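Local coordinates for DNA repair protein PprA (PDB 6MC8) that acts in the repair of radiation-induced DNA damage and in genome segregation, as a DNA-binding protein that forms filaments, at residues A[187-192]-A[263-268]; A[141-146]-A[167-172]; A[192-197]-A[279-284]; A[157-162]-A[272-277]; A[72-77]-A[86-91]. The protein carries 2 engineered substitutions. All blocks are in the same frame, centred on the assembly; numbering follows the deposited sequence.

Interaction 1: A[187-192]-A[263-268]; sequences GETLAV and VVRETG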
# COMPACT_ATOMS: atom_id res chain seq x y z
N GLY A 187 6.63 -0.13 1.53
CA GLY A 187 6.98 -1.51 1.79
C GLY A 187 7.39 -1.74 3.22
O GLY A 187 6.58 -1.58 4.14
N GLU A 188 8.64 -2.13 3.43
CA GLU A 188 9.17 -2.34 4.77
C GLU A 188 9.95 -1.14 5.28
O GLU A 188 10.42 -1.17 6.42
CB GLU A 188 10.07 -3.58 4.78
CG GLU A 188 9.35 -4.87 4.45
CD GLU A 188 8.32 -5.26 5.48
OE1 GLU A 188 8.54 -4.99 6.68
OE2 GLU A 188 7.27 -5.83 5.09
N THR A 189 10.09 -0.10 4.48
CA THR A 189 10.97 1.03 4.78
C THR A 189 10.15 2.20 5.30
O THR A 189 9.35 2.78 4.57
CB THR A 189 11.74 1.45 3.53
OG1 THR A 189 12.46 0.33 3.01
CG2 THR A 189 12.72 2.55 3.86
N LEU A 190 10.36 2.55 6.57
CA LEU A 190 9.86 3.80 7.12
C LEU A 190 10.87 4.89 6.86
O LEU A 190 12.08 4.67 6.99
CB LEU A 190 9.60 3.68 8.63
CG LEU A 190 9.00 4.91 9.32
CD1 LEU A 190 7.60 5.18 8.82
CD2 LEU A 190 9.03 4.78 10.82
N ALA A 191 10.40 6.07 6.47
CA ALA A 191 11.29 7.16 6.12
C ALA A 191 10.72 8.49 6.58
O ALA A 191 9.50 8.65 6.69
CB ALA A 191 11.54 7.18 4.62
N VAL A 192 11.61 9.43 6.86
CA VAL A 192 11.23 10.77 7.28
C VAL A 192 12.17 11.77 6.63
O VAL A 192 13.38 11.54 6.54
CB VAL A 192 11.21 10.89 8.83
CG1 VAL A 192 12.53 10.53 9.45
CG2 VAL A 192 10.78 12.27 9.27
N VAL A 263 17.26 12.88 4.80
CA VAL A 263 16.32 11.76 4.87
C VAL A 263 16.94 10.65 5.71
O VAL A 263 18.09 10.25 5.48
CB VAL A 263 15.96 11.25 3.46
CG1 VAL A 263 14.99 10.08 3.54
CG2 VAL A 263 15.37 12.37 2.62
N VAL A 264 16.18 10.14 6.67
CA VAL A 264 16.56 8.98 7.46
C VAL A 264 15.56 7.86 7.17
O VAL A 264 14.35 8.08 7.21
CB VAL A 264 16.61 9.30 8.97
CG1 VAL A 264 16.91 8.06 9.78
CG2 VAL A 264 17.66 10.34 9.24
N ARG A 265 16.07 6.67 6.87
CA ARG A 265 15.25 5.52 6.53
C ARG A 265 15.49 4.38 7.52
O ARG A 265 16.56 4.28 8.13
CB ARG A 265 15.53 5.04 5.11
CG ARG A 265 15.08 6.02 4.05
CD ARG A 265 15.43 5.53 2.66
NE ARG A 265 14.99 6.46 1.63
CZ ARG A 265 15.73 7.46 1.17
NH1 ARG A 265 16.94 7.68 1.66
NH2 ARG A 265 15.25 8.25 0.23
N GLU A 266 14.48 3.54 7.67
CA GLU A 266 14.54 2.40 8.57
C GLU A 266 13.74 1.24 7.99
O GLU A 266 12.57 1.40 7.64
CB GLU A 266 13.99 2.75 9.95
CG GLU A 266 14.06 1.60 10.94
CD GLU A 266 15.47 1.23 11.32
OE1 GLU A 266 16.35 2.11 11.35
OE2 GLU A 266 15.71 0.03 11.56
N THR A 267 14.38 0.08 7.90
CA THR A 267 13.77 -1.11 7.34
C THR A 267 13.62 -2.17 8.42
O THR A 267 14.43 -2.26 9.33
CB THR A 267 14.61 -1.67 6.19
OG1 THR A 267 15.88 -2.08 6.69
CG2 THR A 267 14.82 -0.62 5.13
N GLY A 268 12.55 -2.95 8.31
CA GLY A 268 12.39 -4.09 9.19
C GLY A 268 11.51 -3.88 10.40
O GLY A 268 10.43 -3.29 10.30

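Interaction 2: A[141-146]-A[167-172]; sequences GILPEG and DFETHW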
# COMPACT_ATOMS: atom_id res chain seq x y z
N GLY A 141 3.91 13.97 -4.49
CA GLY A 141 3.99 12.93 -3.51
C GLY A 141 5.15 11.99 -3.79
O GLY A 141 5.54 11.77 -4.93
N ILE A 142 5.71 11.45 -2.72
CA ILE A 142 6.82 10.51 -2.84
C ILE A 142 6.31 9.16 -3.33
O ILE A 142 6.87 8.56 -4.25
CB ILE A 142 7.54 10.38 -1.49
CG1 ILE A 142 8.05 11.75 -1.07
CG2 ILE A 142 8.67 9.38 -1.58
CD1 ILE A 142 8.50 11.81 0.33
N LEU A 143 5.23 8.69 -2.74
CA LEU A 143 4.55 7.49 -3.17
C LEU A 143 3.80 7.76 -4.48
O LEU A 143 3.72 8.91 -4.92
CB LEU A 143 3.61 7.02 -2.06
CG LEU A 143 4.24 6.58 -0.75
CD1 LEU A 143 3.17 6.16 0.21
CD2 LEU A 143 5.23 5.46 -0.98
N PRO A 144 3.25 6.74 -5.13
CA PRO A 144 2.30 6.99 -6.21
C PRO A 144 1.05 7.71 -5.72
O PRO A 144 0.78 7.79 -4.52
CB PRO A 144 1.97 5.59 -6.73
CG PRO A 144 3.18 4.83 -6.47
CD PRO A 144 3.72 5.34 -5.18
N GLU A 145 0.30 8.24 -6.68
CA GLU A 145 -0.78 9.19 -6.41
C GLU A 145 -1.88 8.56 -5.59
O GLU A 145 -2.55 7.61 -6.02
CB GLU A 145 -1.35 9.74 -7.73
CG GLU A 145 -2.36 10.86 -7.53
CD GLU A 145 -2.85 11.46 -8.83
OE1 GLU A 145 -2.43 10.98 -9.91
OE2 GLU A 145 -3.64 12.43 -8.79
N GLY A 146 -2.04 9.07 -4.38
CA GLY A 146 -2.98 8.52 -3.44
C GLY A 146 -3.21 9.49 -2.31
O GLY A 146 -2.89 10.67 -2.41
N ASP A 167 1.86 1.01 3.51
CA ASP A 167 2.31 2.25 2.88
C ASP A 167 1.40 3.43 3.19
O ASP A 167 0.18 3.35 3.06
CB ASP A 167 2.38 2.09 1.36
CG ASP A 167 3.36 1.04 0.92
OD1 ASP A 167 4.20 0.62 1.74
OD2 ASP A 167 3.33 0.66 -0.26
N PHE A 168 2.00 4.51 3.67
CA PHE A 168 1.30 5.75 3.94
C PHE A 168 2.25 6.90 3.63
O PHE A 168 3.45 6.68 3.45
CB PHE A 168 0.80 5.83 5.40
CG PHE A 168 1.90 6.03 6.42
CD1 PHE A 168 2.63 4.96 6.88
CD2 PHE A 168 2.16 7.29 6.94
CE1 PHE A 168 3.63 5.14 7.82
CE2 PHE A 168 3.16 7.47 7.86
CZ PHE A 168 3.89 6.40 8.31
N GLU A 169 1.72 8.10 3.53
CA GLU A 169 2.63 9.24 3.28
C GLU A 169 1.98 10.47 3.87
O GLU A 169 0.83 10.66 3.68
CB GLU A 169 2.81 9.51 1.79
CG GLU A 169 3.66 10.71 1.51
CD GLU A 169 3.89 10.96 0.05
OE1 GLU A 169 3.39 10.16 -0.77
OE2 GLU A 169 4.55 11.96 -0.28
N THR A 170 2.72 11.24 4.63
CA THR A 170 2.16 12.50 5.16
C THR A 170 2.52 13.67 4.26
O THR A 170 3.45 13.59 3.47
CB THR A 170 2.54 12.80 6.61
OG1 THR A 170 3.90 13.15 6.67
CG2 THR A 170 2.34 11.63 7.54
N HIS A 171 1.71 14.71 4.37
CA HIS A 171 1.91 16.02 3.73
C HIS A 171 2.92 16.78 4.59
O HIS A 171 3.21 16.40 5.69
CB HIS A 171 0.61 16.84 3.70
CG HIS A 171 -0.33 16.62 2.56
ND1 HIS A 171 -0.04 16.95 1.29
CD2 HIS A 171 -1.60 16.20 2.53
CE1 HIS A 171 -1.06 16.68 0.53
NE2 HIS A 171 -2.01 16.22 1.25
N TRP A 172 3.41 17.89 4.09
CA TRP A 172 4.34 18.71 4.86
C TRP A 172 3.66 19.25 6.11
O TRP A 172 2.51 19.69 6.08
CB TRP A 172 4.86 19.87 4.02
CG TRP A 172 5.75 19.51 2.87
CD1 TRP A 172 5.43 19.52 1.55
CD2 TRP A 172 7.10 19.07 2.96
NE1 TRP A 172 6.51 19.14 0.80
CE2 TRP A 172 7.55 18.85 1.64
CE3 TRP A 172 7.98 18.84 4.01
CZ2 TRP A 172 8.84 18.42 1.36
CZ3 TRP A 172 9.25 18.42 3.73
CH2 TRP A 172 9.67 18.21 2.41
O HOH W 1 1.82 10.20 -2.60

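Interaction 3: A[192-197]-A[279-284]; sequences VEVHRP and AMQREA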
# COMPACT_ATOMS: atom_id res chain seq x y z
N VAL A 192 11.61 9.43 6.86
CA VAL A 192 11.23 10.77 7.28
C VAL A 192 12.17 11.77 6.63
O VAL A 192 13.38 11.54 6.54
CB VAL A 192 11.21 10.89 8.83
CG1 VAL A 192 12.53 10.53 9.45
CG2 VAL A 192 10.78 12.27 9.27
N GLU A 193 11.61 12.86 6.11
CA GLU A 193 12.36 13.93 5.48
C GLU A 193 12.24 15.17 6.34
O GLU A 193 11.16 15.47 6.84
CB GLU A 193 11.85 14.21 4.07
CG GLU A 193 12.62 15.29 3.32
CD GLU A 193 12.07 15.55 1.94
OE1 GLU A 193 11.06 14.92 1.57
OE2 GLU A 193 12.64 16.39 1.23
N VAL A 194 13.35 15.87 6.53
CA VAL A 194 13.39 17.16 7.21
C VAL A 194 13.96 18.17 6.24
O VAL A 194 15.08 18.00 5.74
CB VAL A 194 14.21 17.08 8.51
CG1 VAL A 194 14.50 18.44 9.05
CG2 VAL A 194 13.45 16.29 9.55
N HIS A 195 13.21 19.24 5.97
CA HIS A 195 13.49 20.15 4.88
C HIS A 195 13.54 21.59 5.36
O HIS A 195 12.58 22.09 5.95
CB HIS A 195 12.44 20.01 3.79
CG HIS A 195 12.62 20.94 2.64
ND1 HIS A 195 13.56 20.73 1.66
CD2 HIS A 195 11.98 22.08 2.30
CE1 HIS A 195 13.49 21.70 0.77
NE2 HIS A 195 12.54 22.54 1.14
N ARG A 196 14.65 22.26 5.08
CA ARG A 196 14.75 23.72 5.22
C ARG A 196 15.16 24.26 3.86
O ARG A 196 16.20 23.84 3.33
CB ARG A 196 15.75 24.13 6.30
CG ARG A 196 15.73 25.63 6.56
CD ARG A 196 16.79 26.08 7.53
NE ARG A 196 16.60 25.55 8.87
CZ ARG A 196 17.42 24.68 9.44
NH1 ARG A 196 18.48 24.25 8.79
NH2 ARG A 196 17.18 24.25 10.67
N PRO A 197 14.39 25.18 3.28
CA PRO A 197 14.62 25.60 1.89
C PRO A 197 15.93 26.36 1.71
O PRO A 197 16.26 27.27 2.47
CB PRO A 197 13.41 26.48 1.59
CG PRO A 197 12.39 26.05 2.55
CD PRO A 197 13.11 25.70 3.79
N ALA A 279 13.52 9.16 16.90
CA ALA A 279 14.96 9.25 16.77
C ALA A 279 15.38 9.45 15.33
O ALA A 279 16.48 9.94 15.06
CB ALA A 279 15.61 7.99 17.35
N MET A 280 14.52 9.09 14.38
CA MET A 280 14.83 9.27 12.96
C MET A 280 14.71 10.73 12.55
O MET A 280 15.59 11.27 11.86
CB MET A 280 13.90 8.41 12.11
CG MET A 280 14.21 6.93 12.10
SD MET A 280 12.87 5.93 11.45
CE MET A 280 12.88 6.42 9.74
N GLN A 281 13.63 11.39 12.96
CA GLN A 281 13.43 12.80 12.65
C GLN A 281 14.47 13.67 13.37
O GLN A 281 14.95 14.66 12.81
CB GLN A 281 12.02 13.23 13.05
CG GLN A 281 11.69 14.65 12.66
CD GLN A 281 10.31 15.04 13.07
OE1 GLN A 281 9.58 14.27 13.68
NE2 GLN A 281 9.93 16.27 12.74
N ARG A 282 14.81 13.30 14.60
CA ARG A 282 15.82 14.03 15.35
C ARG A 282 17.20 13.85 14.74
O ARG A 282 18.04 14.75 14.81
CB ARG A 282 15.79 13.57 16.81
CG ARG A 282 16.57 14.42 17.79
CD ARG A 282 16.45 13.86 19.20
NE ARG A 282 15.06 13.82 19.66
CZ ARG A 282 14.39 12.70 19.93
NH1 ARG A 282 14.98 11.52 19.80
NH2 ARG A 282 13.13 12.76 20.33
N GLU A 283 17.45 12.69 14.13
CA GLU A 283 18.67 12.49 13.37
C GLU A 283 18.69 13.35 12.11
O GLU A 283 19.72 13.97 11.80
CB GLU A 283 18.83 11.01 13.00
CG GLU A 283 20.06 10.70 12.16
CD GLU A 283 20.16 9.25 11.77
OE1 GLU A 283 19.28 8.47 12.16
OE2 GLU A 283 21.11 8.89 11.05
N ALA A 284 17.57 13.41 11.40
CA ALA A 284 17.52 14.14 10.13
C ALA A 284 17.61 15.64 10.35
O ALA A 284 18.16 16.36 9.51
CB ALA A 284 16.24 13.79 9.38

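Interaction 4: A[157-162]-A[272-277]; sequences QLRVLI and REVDRW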
# COMPACT_ATOMS: atom_id res chain seq x y z
N GLN A 157 -2.27 10.22 15.03
CA GLN A 157 -2.31 9.80 13.63
C GLN A 157 -1.06 9.00 13.26
O GLN A 157 -1.16 7.93 12.66
CB GLN A 157 -2.46 11.01 12.71
CG GLN A 157 -3.87 11.49 12.50
CD GLN A 157 -3.92 12.79 11.73
OE1 GLN A 157 -2.93 13.50 11.66
NE2 GLN A 157 -5.04 13.07 11.10
N LEU A 158 0.11 9.51 13.63
CA LEU A 158 1.36 8.86 13.25
C LEU A 158 1.57 7.55 13.99
O LEU A 158 2.25 6.66 13.48
CB LEU A 158 2.54 9.80 13.49
CG LEU A 158 2.63 10.99 12.54
CD1 LEU A 158 3.65 11.98 13.01
CD2 LEU A 158 2.98 10.48 11.16
N ARG A 159 0.99 7.41 15.18
CA ARG A 159 1.18 6.19 15.96
C ARG A 159 0.47 5.01 15.31
O ARG A 159 1.00 3.90 15.28
CB ARG A 159 0.69 6.41 17.39
CG ARG A 159 0.91 5.22 18.30
CD ARG A 159 0.57 5.58 19.73
NE ARG A 159 1.52 6.54 20.27
CZ ARG A 159 2.68 6.21 20.82
NH1 ARG A 159 3.03 4.94 20.91
NH2 ARG A 159 3.49 7.15 21.29
N VAL A 160 -0.71 5.24 14.75
CA VAL A 160 -1.44 4.16 14.09
C VAL A 160 -0.84 3.88 12.71
O VAL A 160 -0.78 2.73 12.27
CB VAL A 160 -2.93 4.51 14.03
CG1 VAL A 160 -3.73 3.43 13.35
CG2 VAL A 160 -3.47 4.77 15.42
N LEU A 161 -0.37 4.92 12.02
CA LEU A 161 0.21 4.75 10.69
C LEU A 161 1.54 4.00 10.75
O LEU A 161 1.86 3.21 9.85
CB LEU A 161 0.37 6.11 10.01
CG LEU A 161 -0.88 6.87 9.60
CD1 LEU A 161 -0.53 8.29 9.22
CD2 LEU A 161 -1.58 6.19 8.45
N ILE A 162 2.33 4.24 11.79
CA ILE A 162 3.62 3.57 11.92
C ILE A 162 3.43 2.14 12.41
O ILE A 162 3.98 1.19 11.84
CB ILE A 162 4.55 4.38 12.84
CG1 ILE A 162 5.00 5.67 12.15
CG2 ILE A 162 5.76 3.60 13.23
CD1 ILE A 162 5.63 6.66 13.08
N ARG A 272 8.16 -0.09 12.58
CA ARG A 272 6.81 0.05 13.18
C ARG A 272 6.84 0.61 14.61
O ARG A 272 5.81 0.55 15.24
CB ARG A 272 6.04 -1.26 13.11
CG ARG A 272 5.84 -1.73 11.68
CD ARG A 272 4.65 -2.61 11.46
NE ARG A 272 4.53 -2.81 10.05
CZ ARG A 272 3.68 -2.21 9.28
NH1 ARG A 272 2.82 -1.36 9.77
NH2 ARG A 272 3.68 -2.46 7.99
N GLU A 273 7.97 1.12 15.06
CA GLU A 273 8.06 1.67 16.40
C GLU A 273 8.12 3.19 16.33
O GLU A 273 8.81 3.75 15.47
CB GLU A 273 9.28 1.12 17.13
CG GLU A 273 9.25 -0.38 17.34
CD GLU A 273 8.13 -0.83 18.26
OE1 GLU A 273 7.78 -0.08 19.19
OE2 GLU A 273 7.61 -1.94 18.06
N VAL A 274 7.38 3.86 17.22
CA VAL A 274 7.29 5.31 17.15
C VAL A 274 8.50 5.96 17.82
O VAL A 274 8.85 7.10 17.52
CB VAL A 274 5.97 5.80 17.77
CG1 VAL A 274 4.79 5.23 17.02
CG2 VAL A 274 5.89 5.43 19.23
N ASP A 275 9.16 5.24 18.73
CA ASP A 275 10.34 5.80 19.38
C ASP A 275 11.54 5.75 18.45
O ASP A 275 12.49 6.52 18.61
CB ASP A 275 10.62 5.07 20.69
CG ASP A 275 9.56 5.34 21.74
OD1 ASP A 275 8.90 6.40 21.68
OD2 ASP A 275 9.39 4.49 22.65
N ARG A 276 11.52 4.83 17.48
CA ARG A 276 12.53 4.84 16.43
C ARG A 276 12.33 6.03 15.50
O ARG A 276 13.29 6.72 15.16
CB ARG A 276 12.48 3.53 15.64
CG ARG A 276 13.48 3.48 14.52
CD ARG A 276 14.90 3.33 15.02
NE ARG A 276 15.86 3.36 13.93
CZ ARG A 276 16.53 4.44 13.56
NH1 ARG A 276 16.39 5.57 14.23
NH2 ARG A 276 17.37 4.38 12.54
N TRP A 277 11.08 6.26 15.08
CA TRP A 277 10.74 7.38 14.20
C TRP A 277 11.09 8.72 14.83
O TRP A 277 11.50 9.65 14.14
CB TRP A 277 9.25 7.35 13.84
CG TRP A 277 8.83 8.55 13.06
CD1 TRP A 277 9.03 8.78 11.73
CD2 TRP A 277 8.24 9.74 13.59
NE1 TRP A 277 8.55 10.02 11.39
CE2 TRP A 277 8.07 10.63 12.52
CE3 TRP A 277 7.84 10.14 14.86
CZ2 TRP A 277 7.50 11.89 12.68
CZ3 TRP A 277 7.28 11.38 15.03
CH2 TRP A 277 7.11 12.24 13.94

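Interaction 5: A[72-77]-A[86-91]; sequences ELRLAH and HLQHSA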
# COMPACT_ATOMS: atom_id res chain seq x y z
N GLU A 72 25.57 7.02 -4.36
CA GLU A 72 25.96 8.37 -3.99
C GLU A 72 25.03 9.40 -4.63
O GLU A 72 24.80 10.47 -4.06
CB GLU A 72 27.41 8.61 -4.38
CG GLU A 72 28.38 7.79 -3.56
CD GLU A 72 29.82 7.99 -3.98
OE1 GLU A 72 30.06 8.67 -4.99
OE2 GLU A 72 30.71 7.48 -3.28
N LEU A 73 24.49 9.09 -5.81
CA LEU A 73 23.53 9.98 -6.45
C LEU A 73 22.21 10.02 -5.69
O LEU A 73 21.58 11.08 -5.59
CB LEU A 73 23.30 9.54 -7.90
CG LEU A 73 22.33 10.33 -8.77
CD1 LEU A 73 22.84 11.72 -9.07
CD2 LEU A 73 22.03 9.57 -10.03
N ARG A 74 21.79 8.89 -5.14
CA ARG A 74 20.55 8.86 -4.38
C ARG A 74 20.71 9.53 -3.02
O ARG A 74 19.77 10.13 -2.51
CB ARG A 74 20.07 7.41 -4.22
CG ARG A 74 19.54 6.79 -5.49
CD ARG A 74 19.24 5.32 -5.32
NE ARG A 74 18.78 4.73 -6.56
CZ ARG A 74 18.60 3.42 -6.75
NH1 ARG A 74 18.86 2.57 -5.78
NH2 ARG A 74 18.18 2.98 -7.92
N LEU A 75 21.90 9.44 -2.44
CA LEU A 75 22.15 10.15 -1.18
C LEU A 75 22.26 11.65 -1.41
O LEU A 75 21.86 12.45 -0.56
CB LEU A 75 23.41 9.60 -0.51
CG LEU A 75 23.75 10.17 0.87
CD1 LEU A 75 22.62 9.92 1.84
CD2 LEU A 75 25.04 9.58 1.40
N ALA A 76 22.77 12.05 -2.57
CA ALA A 76 22.84 13.47 -2.90
C ALA A 76 21.46 14.05 -3.17
O ALA A 76 21.20 15.20 -2.83
CB ALA A 76 23.77 13.69 -4.09
N HIS A 77 20.57 13.26 -3.78
CA HIS A 77 19.22 13.75 -4.03
C HIS A 77 18.38 13.79 -2.77
O HIS A 77 17.39 14.54 -2.70
CB HIS A 77 18.53 12.93 -5.11
CG HIS A 77 18.89 13.33 -6.50
ND1 HIS A 77 18.46 14.52 -7.05
CD2 HIS A 77 19.60 12.71 -7.46
CE1 HIS A 77 18.91 14.62 -8.28
NE2 HIS A 77 19.60 13.53 -8.56
N HIS A 86 9.88 10.59 -5.93
CA HIS A 86 8.99 9.72 -6.69
C HIS A 86 9.64 9.18 -7.95
O HIS A 86 9.06 8.31 -8.61
CB HIS A 86 7.72 10.48 -7.06
CG HIS A 86 7.95 11.61 -8.00
ND1 HIS A 86 8.49 12.81 -7.60
CD2 HIS A 86 7.70 11.73 -9.33
CE1 HIS A 86 8.58 13.62 -8.64
NE2 HIS A 86 8.10 12.99 -9.70
N LEU A 87 10.82 9.66 -8.31
CA LEU A 87 11.58 9.18 -9.45
C LEU A 87 12.71 8.29 -8.96
O LEU A 87 13.17 8.40 -7.83
CB LEU A 87 12.14 10.35 -10.27
CG LEU A 87 11.12 11.35 -10.82
CD1 LEU A 87 11.83 12.52 -11.47
CD2 LEU A 87 10.16 10.69 -11.78
N GLN A 88 13.15 7.40 -9.84
CA GLN A 88 14.25 6.48 -9.54
C GLN A 88 15.52 6.98 -10.22
O GLN A 88 15.54 7.14 -11.44
CB GLN A 88 13.91 5.06 -9.98
CG GLN A 88 14.97 4.03 -9.65
CD GLN A 88 14.52 2.62 -9.95
OE1 GLN A 88 13.41 2.39 -10.41
NE2 GLN A 88 15.40 1.66 -9.70
N HIS A 89 16.56 7.21 -9.43
CA HIS A 89 17.80 7.79 -9.90
C HIS A 89 18.87 6.71 -10.01
O HIS A 89 18.98 5.85 -9.13
CB HIS A 89 18.29 8.89 -8.96
CG HIS A 89 17.34 10.03 -8.82
ND1 HIS A 89 17.17 10.99 -9.80
CD2 HIS A 89 16.50 10.38 -7.81
CE1 HIS A 89 16.28 11.87 -9.40
NE2 HIS A 89 15.85 11.53 -8.20
N SER A 90 19.67 6.79 -11.06
CA SER A 90 20.79 5.85 -11.29
C SER A 90 21.88 6.47 -12.15
O SER A 90 21.64 7.46 -12.78
CB SER A 90 20.35 4.56 -11.87
OG SER A 90 19.72 4.76 -13.08
N ALA A 91 23.06 5.89 -12.08
CA ALA A 91 24.17 6.38 -12.90
C ALA A 91 24.81 5.19 -13.61
O ALA A 91 24.68 4.06 -13.14
CB ALA A 91 25.16 7.10 -12.06

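Interaction 1: A[187-192]-A[263-268]
Two neighbouring strands of an antiparallel sheet, 189-195 and 261-267, pair here from Thr189 opposite Thr267 to Val192 opposite Val264, their local axes 163° apart. Leu190 with Glu266 and Val192 with Val264 are the hydrogen-bonded pairs. Leu190 N reaches Glu266 O and Glu266 N returns to Leu190 O, each at 2.7 Å; Val192 N to Val264 O and Val264 N to Val192 O are each 3.1 Å. The pairing fades at Gly268, whose N makes only a weak bond to Glu188 O.

On the face with Thr189, Ala191 and Arg265, the threonine side chains of the first non-hydrogen-bonded pair lie side by side, Thr189 OG1 3.3 Å from Thr267 CG2. Ala191 CB rests on Arg265 CG at 3.8 Å. Beyond it the extended arginine brings its guanidinium beneath Val263 CG1, which sits 3.5 Å above the plane, and forms a salt bridge with Asp78. The other face carries Leu190, Val192, Val264 and Glu266; Glu266 bends at chi2 (67°) and pairs with Arg276 of helix 274-304. This is the regular alternation of an antiparallel beta sheet, with 261-267 its outermost strand within the chain.

Interaction 2: A[141-146]-A[167-172]
Glu169 extends its whole side chain into the loop 141-146, where its carboxylate takes up two successive backbone N-H groups. CG stands anti to the backbone N (chi1 177°) and the chain runs on straight, which carries both oxygens to the turn of the loop. Ile142 N meets OE2 of Glu169 at 2.7 Å in an almost linear bond (171°), on the syn side but tilted 26° from the carboxylate plane. Leu143 N approaches OE1 of Glu169 from above that plane, at a longer 3.1 Å. Carbon packs closely around this grip: Gly141 CA lies 3.4 Å from Glu169 OE2, and Leu143 CB is equally near OE1 of the same carboxylate. Leu143 slides past the glutamate in the opposite direction, its CD1 ending 3.3 Å from Phe168 O.

The contact is looser toward Asp167, whose CB is 4.3 Å from Leu143 CD1 and whose carboxylate turns instead to Gly187 N. A water sits between Pro144 O and Glu169, although its very short approach to the acid makes its position doubtful. Here Arg166 of the second subunit closes in, bonding to Pro144 O and packing on Leu143 and Glu169. A buried carboxylate is thus met by backbone donors, which probably stabilise its negative charge and fix the loop against strand 168-176.

Interaction 3: A[192-197]-A[279-284]
Met280 O receives the N-H of Ala284, with Ala284 N 3.0 Å away, an ordinary helical bond between residues one turn apart, both on the side of helix 274-304 that rests on strand 189-195. The helix segment runs at 32° to the strand, and the axes come within 7.9 Å. Two valines, both on the same face of the strand, make the contact.

Val192 puts CG1 in the crowded position between its backbone N and carbonyl carbon (chi1 57°), which brings this branch to the helix backbone: it lies 3.7 Å from Met280 CB and 3.8 Å from Gln281 N. Its second branch, CG2, meets Gln281 CB. The methionine crosses the valine obliquely and bends at chi3, bringing CE back toward Val192 CG1 as well.

Two residues along the strand, Val194 directs CG2 at the helix, 3.8 Å from Ala284 CB and 3.9 Å from Gln281 CG. Gln281 crosses both valines at about a right angle, presenting its aliphatic carbons to them. The small Ala284 side chain probably allows the close approach here, where its CA lies 5.9 Å from Val194 CA. Around the contact, Trp277 and Leu288 from the same helix also pack on the valines, while Glu193, facing the other way, pairs with Arg182. The interface is aliphatic, so it is held by shape and burial of carbon, with polar bonding left to the backbones and to the residues around it.

Interaction 4: A[157-162]-A[272-277]
Ile162, near the end of helix 156-163, and the first turn of helix 274-304 form a helix-on-helix contact, with Glu273 at the N-cap position of the longer helix. From CB the isoleucine sends out two branches. CG2, anti to the backbone N, meets the backbone where the second helix is about to begin, 3.5 Å from Arg272 C, and goes on to touch Val274 CG1. CG1 leads the other way and carries CD1 to Trp277, where the methyl lies 3.7 Å from CG and also touches CB of that tryptophan. It makes an off-centre CH-pi contact there, 29° from the normal of the five-membered ring. Leu158, one turn earlier, meets the far end of the indole, its CD1 3.6 Å from Trp277 CH2.

Trp277 is placed by CG standing anti to the backbone N (chi1 174°); its NE1 bonds to Thr183 OG1, and its ring packs on Leu190 and Val192 of the sheet. With an alanine at Trp277, Ile162 CD1 and Leu158 CD1 would probably lose the surface they rest on, and Thr183 its indole partner.

Ile162 O lies 3.3 Å from Arg272 CA, a CA-H...O contact, and 3.4 Å from Arg272 CB, while Arg185 donates to the same oxygen. The helix bearing Ile162 also touches its counterpart in the second subunit through Val160. On the partly exposed side, Arg159 crosses Val274 at about a right angle and brings NH1 to 3.4 Å from Val274 CG2.

Interaction 5: A[72-77]-A[86-91]
His77 and His89 carry the aromatic part of this contact, stacked face to face with ring planes only 10° apart and centroids separated by 3.9 Å. The rings are slightly displaced, so that His89 CE1 lies over the centre of the His77 ring and His77 CD2 over that of His89. The stack is flanked by Tyr126 and Trp80, which meet His77 edge to face, and His89 NE2 bonds to Leu84 O, which probably holds the rotation of its ring. A leucine in place of His89 would probably leave the face of His77 without its stacking mate and Leu84 O without this donor.

The hydrogen bonds come from Arg74. Extended from CG to NE, its chain runs across the strand and brings the guanidinium to one carbonyl: NE meets His89 O at 2.8 Å, approaching in the carbonyl plane, with a weak second bond from NH2 to His89 O at 3.2 Å. The strand thus offers a single oxygen to two N-H groups of the arginine.

Apolar packing comes from Leu73. With CG anti to the backbone N (chi1 -180°), its CD2 lies 3.5 Å from Ser90 O and 3.9 Å from His89 CB, and looks across to Ala91 CB at 4.5 Å. The 72-77 part of helix 62-80 runs at 141° to the 89-91 part of strand 89-95 and lies against its start, a helix-loop-strand unit that brings the helix onto the small three-stranded antiparallel sheet.

In the fold
From the N terminus, interaction 5 closes first, a short loop that joins helix 62-80 to the three-stranded sheet and stays apart in sequence from the other four. Interaction 2 then closes the loop from 141 to 172, fixing a connecting segment to strand 168-176. Interaction 4 opens inside that loop, crosses it, and runs on to 277, tying helix 156-163 to the start of helix 274-304. Interaction 1 nests within interaction 4 and joins the last two strands of the four-stranded sheet. Interaction 3, which shares Val192 with interaction 1, crosses both 1 and 4 and lays the long helix on that sheet. Interactions 2 and 4 also touch the second subunit.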